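PDB 5UUJ: AlkZ from Streptomyces sahachiroi, which belongs to the AlkZ-like DNA glycosylase family of the helix-turn-helix clan and folds as a single chain rich in helices. Local coordinates for residues Q119-L131 against S164-C176. Residues are numbered along the deposited sequence; the frame is centred on the assembly and turned at random.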
# COMPACT_ATOMS: atom_id res chain seq x y z
N GLN A 119 4.26 -20.15 -20.53
CA GLN A 119 5.15 -20.57 -19.46
C GLN A 119 4.76 -19.99 -18.11
O GLN A 119 5.01 -20.61 -17.07
CB GLN A 119 6.59 -20.19 -19.81
CG GLN A 119 7.23 -21.11 -20.82
CD GLN A 119 8.54 -20.57 -21.34
OE1 GLN A 119 8.74 -19.36 -21.45
NE2 GLN A 119 9.46 -21.47 -21.67
N VAL A 120 4.17 -18.80 -18.10
CA VAL A 120 3.69 -18.22 -16.85
C VAL A 120 2.58 -19.10 -16.28
O VAL A 120 2.54 -19.35 -15.08
CB VAL A 120 3.17 -16.77 -17.06
CG1 VAL A 120 2.42 -16.27 -15.83
CG2 VAL A 120 4.33 -15.84 -17.37
N ASP A 121 1.69 -19.58 -17.15
CA ASP A 121 0.62 -20.47 -16.72
C ASP A 121 1.18 -21.76 -16.14
O ASP A 121 0.73 -22.23 -15.10
CB ASP A 121 -0.32 -20.80 -17.88
CG ASP A 121 -1.16 -19.61 -18.31
OD1 ASP A 121 -1.20 -18.59 -17.59
OD2 ASP A 121 -1.80 -19.71 -19.38
N GLU A 122 2.17 -22.33 -16.82
CA GLU A 122 2.81 -23.56 -16.36
C GLU A 122 3.44 -23.36 -14.99
O GLU A 122 3.31 -24.20 -14.10
CB GLU A 122 3.86 -24.04 -17.36
CG GLU A 122 3.28 -24.50 -18.69
CD GLU A 122 4.36 -24.75 -19.73
OE1 GLU A 122 5.55 -24.60 -19.41
OE2 GLU A 122 4.01 -25.10 -20.88
N LEU A 123 4.12 -22.23 -14.83
CA LEU A 123 4.76 -21.89 -13.56
C LEU A 123 3.74 -21.71 -12.45
O LEU A 123 3.98 -22.12 -11.32
CB LEU A 123 5.60 -20.63 -13.71
CG LEU A 123 6.89 -20.78 -14.51
CD1 LEU A 123 7.40 -19.41 -14.90
CD2 LEU A 123 7.93 -21.56 -13.71
N THR A 124 2.62 -21.09 -12.78
CA THR A 124 1.55 -20.87 -11.82
C THR A 124 1.10 -22.21 -11.23
O THR A 124 1.02 -22.37 -10.02
CB THR A 124 0.34 -20.16 -12.47
OG1 THR A 124 0.74 -18.86 -12.91
CG2 THR A 124 -0.81 -20.01 -11.48
N GLU A 125 0.84 -23.16 -12.12
CA GLU A 125 0.39 -24.49 -11.73
C GLU A 125 1.43 -25.22 -10.89
O GLU A 125 1.12 -25.79 -9.85
CB GLU A 125 0.06 -25.33 -12.98
CG GLU A 125 -1.06 -24.76 -13.83
CD GLU A 125 -1.11 -25.35 -15.23
OE1 GLU A 125 -0.28 -26.23 -15.56
OE2 GLU A 125 -1.99 -24.94 -16.01
N GLU A 126 2.68 -25.20 -11.35
CA GLU A 126 3.72 -26.00 -10.73
C GLU A 126 4.15 -25.41 -9.38
O GLU A 126 4.40 -26.15 -8.43
CB GLU A 126 4.92 -26.12 -11.66
CG GLU A 126 5.76 -27.36 -11.42
CD GLU A 126 4.99 -28.65 -11.69
OE1 GLU A 126 5.43 -29.71 -11.19
OE2 GLU A 126 3.96 -28.60 -12.39
N VAL A 127 4.23 -24.09 -9.30
CA VAL A 127 4.60 -23.43 -8.05
C VAL A 127 3.53 -23.71 -6.99
O VAL A 127 3.86 -23.95 -5.83
CB VAL A 127 4.78 -21.90 -8.25
CG1 VAL A 127 4.77 -21.15 -6.92
CG2 VAL A 127 6.08 -21.63 -9.00
N ALA A 128 2.27 -23.68 -7.40
CA ALA A 128 1.17 -23.94 -6.48
C ALA A 128 1.30 -25.32 -5.85
O ALA A 128 1.04 -25.50 -4.66
CB ALA A 128 -0.17 -23.81 -7.19
N GLY A 129 1.72 -26.30 -6.65
CA GLY A 129 1.89 -27.66 -6.17
C GLY A 129 3.10 -27.83 -5.27
O GLY A 129 3.05 -28.52 -4.25
N ILE A 130 4.20 -27.18 -5.65
CA ILE A 130 5.44 -27.27 -4.89
C ILE A 130 5.30 -26.63 -3.51
O ILE A 130 5.81 -27.16 -2.52
CB ILE A 130 6.60 -26.60 -5.67
CG1 ILE A 130 6.93 -27.42 -6.92
CG2 ILE A 130 7.85 -26.47 -4.80
CD1 ILE A 130 7.72 -26.65 -7.96
N LEU A 131 4.59 -25.51 -3.44
CA LEU A 131 4.52 -24.73 -2.20
C LEU A 131 3.34 -25.10 -1.30
O LEU A 131 3.19 -24.54 -0.21
CB LEU A 131 4.44 -23.24 -2.53
CG LEU A 131 5.66 -22.63 -3.23
CD1 LEU A 131 5.45 -21.13 -3.39
CD2 LEU A 131 6.95 -22.91 -2.46
N SER A 164 10.55 -10.23 -11.00
CA SER A 164 9.57 -9.84 -12.01
C SER A 164 8.61 -10.99 -12.33
O SER A 164 7.41 -10.78 -12.52
CB SER A 164 10.28 -9.37 -13.28
OG SER A 164 9.35 -8.95 -14.26
N VAL A 165 9.15 -12.20 -12.40
CA VAL A 165 8.38 -13.37 -12.81
C VAL A 165 7.40 -13.84 -11.73
O VAL A 165 6.37 -14.44 -12.04
CB VAL A 165 9.33 -14.53 -13.19
CG1 VAL A 165 8.56 -15.82 -13.49
CG2 VAL A 165 10.17 -14.15 -14.40
N LEU A 166 7.71 -13.56 -10.47
CA LEU A 166 6.89 -14.03 -9.37
C LEU A 166 5.58 -13.25 -9.24
O LEU A 166 4.64 -13.72 -8.60
CB LEU A 166 7.67 -13.94 -8.05
CG LEU A 166 8.04 -12.55 -7.51
CD1 LEU A 166 6.91 -11.90 -6.72
CD2 LEU A 166 9.29 -12.62 -6.64
N LYS A 167 5.51 -12.07 -9.83
CA LYS A 167 4.39 -11.17 -9.58
C LYS A 167 3.06 -11.68 -10.14
O LYS A 167 2.04 -11.62 -9.44
CB LYS A 167 4.71 -9.77 -10.13
CG LYS A 167 5.89 -9.14 -9.40
CD LYS A 167 6.03 -7.65 -9.68
CE LYS A 167 7.23 -7.09 -8.92
NZ LYS A 167 7.36 -5.62 -9.06
N PRO A 168 3.04 -12.19 -11.38
CA PRO A 168 1.80 -12.82 -11.85
C PRO A 168 1.35 -13.96 -10.93
O PRO A 168 0.15 -14.15 -10.73
CB PRO A 168 2.18 -13.36 -13.23
CG PRO A 168 3.28 -12.49 -13.69
CD PRO A 168 4.04 -12.06 -12.46
N LEU A 169 2.31 -14.70 -10.39
CA LEU A 169 2.01 -15.81 -9.49
C LEU A 169 1.42 -15.28 -8.18
O LEU A 169 0.47 -15.86 -7.65
CB LEU A 169 3.26 -16.64 -9.21
CG LEU A 169 3.57 -17.79 -10.16
CD1 LEU A 169 3.52 -17.36 -11.61
CD2 LEU A 169 4.93 -18.39 -9.84
N ALA A 170 1.98 -14.18 -7.68
CA ALA A 170 1.45 -13.55 -6.48
C ALA A 170 0.02 -13.10 -6.73
O ALA A 170 -0.87 -13.35 -5.93
CB ALA A 170 2.32 -12.38 -6.05
N TRP A 171 -0.19 -12.44 -7.87
CA TRP A 171 -1.50 -11.92 -8.23
C TRP A 171 -2.53 -13.03 -8.42
O TRP A 171 -3.72 -12.82 -8.18
CB TRP A 171 -1.40 -11.09 -9.51
CG TRP A 171 -0.62 -9.82 -9.36
CD1 TRP A 171 -0.24 -9.22 -8.19
CD2 TRP A 171 -0.11 -9.00 -10.41
NE1 TRP A 171 0.46 -8.08 -8.45
CE2 TRP A 171 0.56 -7.92 -9.81
CE3 TRP A 171 -0.16 -9.07 -11.80
CZ2 TRP A 171 1.18 -6.92 -10.55
CZ3 TRP A 171 0.46 -8.08 -12.54
CH2 TRP A 171 1.11 -7.02 -11.92
N ARG A 172 -2.08 -14.21 -8.84
CA ARG A 172 -2.98 -15.34 -9.02
C ARG A 172 -3.19 -16.10 -7.71
O ARG A 172 -4.02 -17.00 -7.63
CB ARG A 172 -2.45 -16.28 -10.11
CG ARG A 172 -2.92 -15.89 -11.50
CD ARG A 172 -2.03 -16.46 -12.59
NE ARG A 172 -2.62 -16.25 -13.91
CZ ARG A 172 -2.16 -16.79 -15.03
NH1 ARG A 172 -1.10 -17.59 -15.01
NH2 ARG A 172 -2.76 -16.53 -16.18
N GLY A 173 -2.43 -15.72 -6.68
CA GLY A 173 -2.61 -16.26 -5.35
C GLY A 173 -1.97 -17.62 -5.10
O GLY A 173 -2.43 -18.35 -4.23
N VAL A 174 -0.92 -17.95 -5.85
CA VAL A 174 -0.24 -19.23 -5.67
C VAL A 174 1.07 -19.08 -4.90
O VAL A 174 1.75 -20.07 -4.65
CB VAL A 174 0.05 -19.92 -7.03
CG1 VAL A 174 -1.25 -20.20 -7.77
CG2 VAL A 174 0.99 -19.09 -7.89
N LEU A 175 1.43 -17.86 -4.53
CA LEU A 175 2.59 -17.67 -3.67
C LEU A 175 2.50 -16.39 -2.84
O LEU A 175 1.86 -15.42 -3.23
CB LEU A 175 3.89 -17.66 -4.49
CG LEU A 175 4.32 -16.51 -5.41
CD1 LEU A 175 4.86 -15.30 -4.66
CD2 LEU A 175 5.40 -17.01 -6.35
N CYS A 176 3.14 -16.44 -1.68
CA CYS A 176 3.28 -15.30 -0.79
C CYS A 176 4.47 -15.59 0.10
O CYS A 176 5.05 -16.66 0.01
CB CYS A 176 2.01 -15.09 0.04
SG CYS A 176 1.60 -16.49 1.12
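Leu169 of helix 164-172 is a knob in a hole of helix 119-130 lined by Val120, Leu123, Thr124 and Val127, a single knob-into-hole fit between two helices that cross at -65° with their axes 9.7 Å apart. Its CD1 lies 3.4 Å from OG1 of Thr124, and its CD2 presses against CG2 of Val127 at 3.5 Å. On one flank of this knob CG1 of Val120 meets CB of Pro168, and Trp109 of helix 107-113 touches both residues; on another, CD1 of Leu123 meets CG1 of Val165. Beyond the helix end, Gly173 takes positive phi in a Schellman motif, and Val174, just after it, points at helix 119-130, with CG1 against CB of Ala128 and CG2 of Thr124.

Arg172 runs extended from CG to NE. Its CB points toward helix 119-130; CD lies 3.7 Å from OG1 of Thr124 and next to its CG2; CZ comes to 3.3 Å from OD1 of Asp121. In a salt bridge both terminal nitrogens donate to this single oxygen, NH2 from the syn side and NH1, at 2.8 Å, from the anti side. Carboxylate and guanidinium planes are 34° apart, yet OD1 stays near the guanidinium plane. NH1 also donates to OG1 of Thr124 at 3.1 Å, a third in-plane bond of the guanidinium that should limit its rotation. With chi1 at -63°, Thr124 sets this hydroxyl beside its own backbone N, and OG1 in turn donates a hydrogen bond to Val120 O at 2.9 Å, from above the carbonyl plane and on the face opposite Thr124 N.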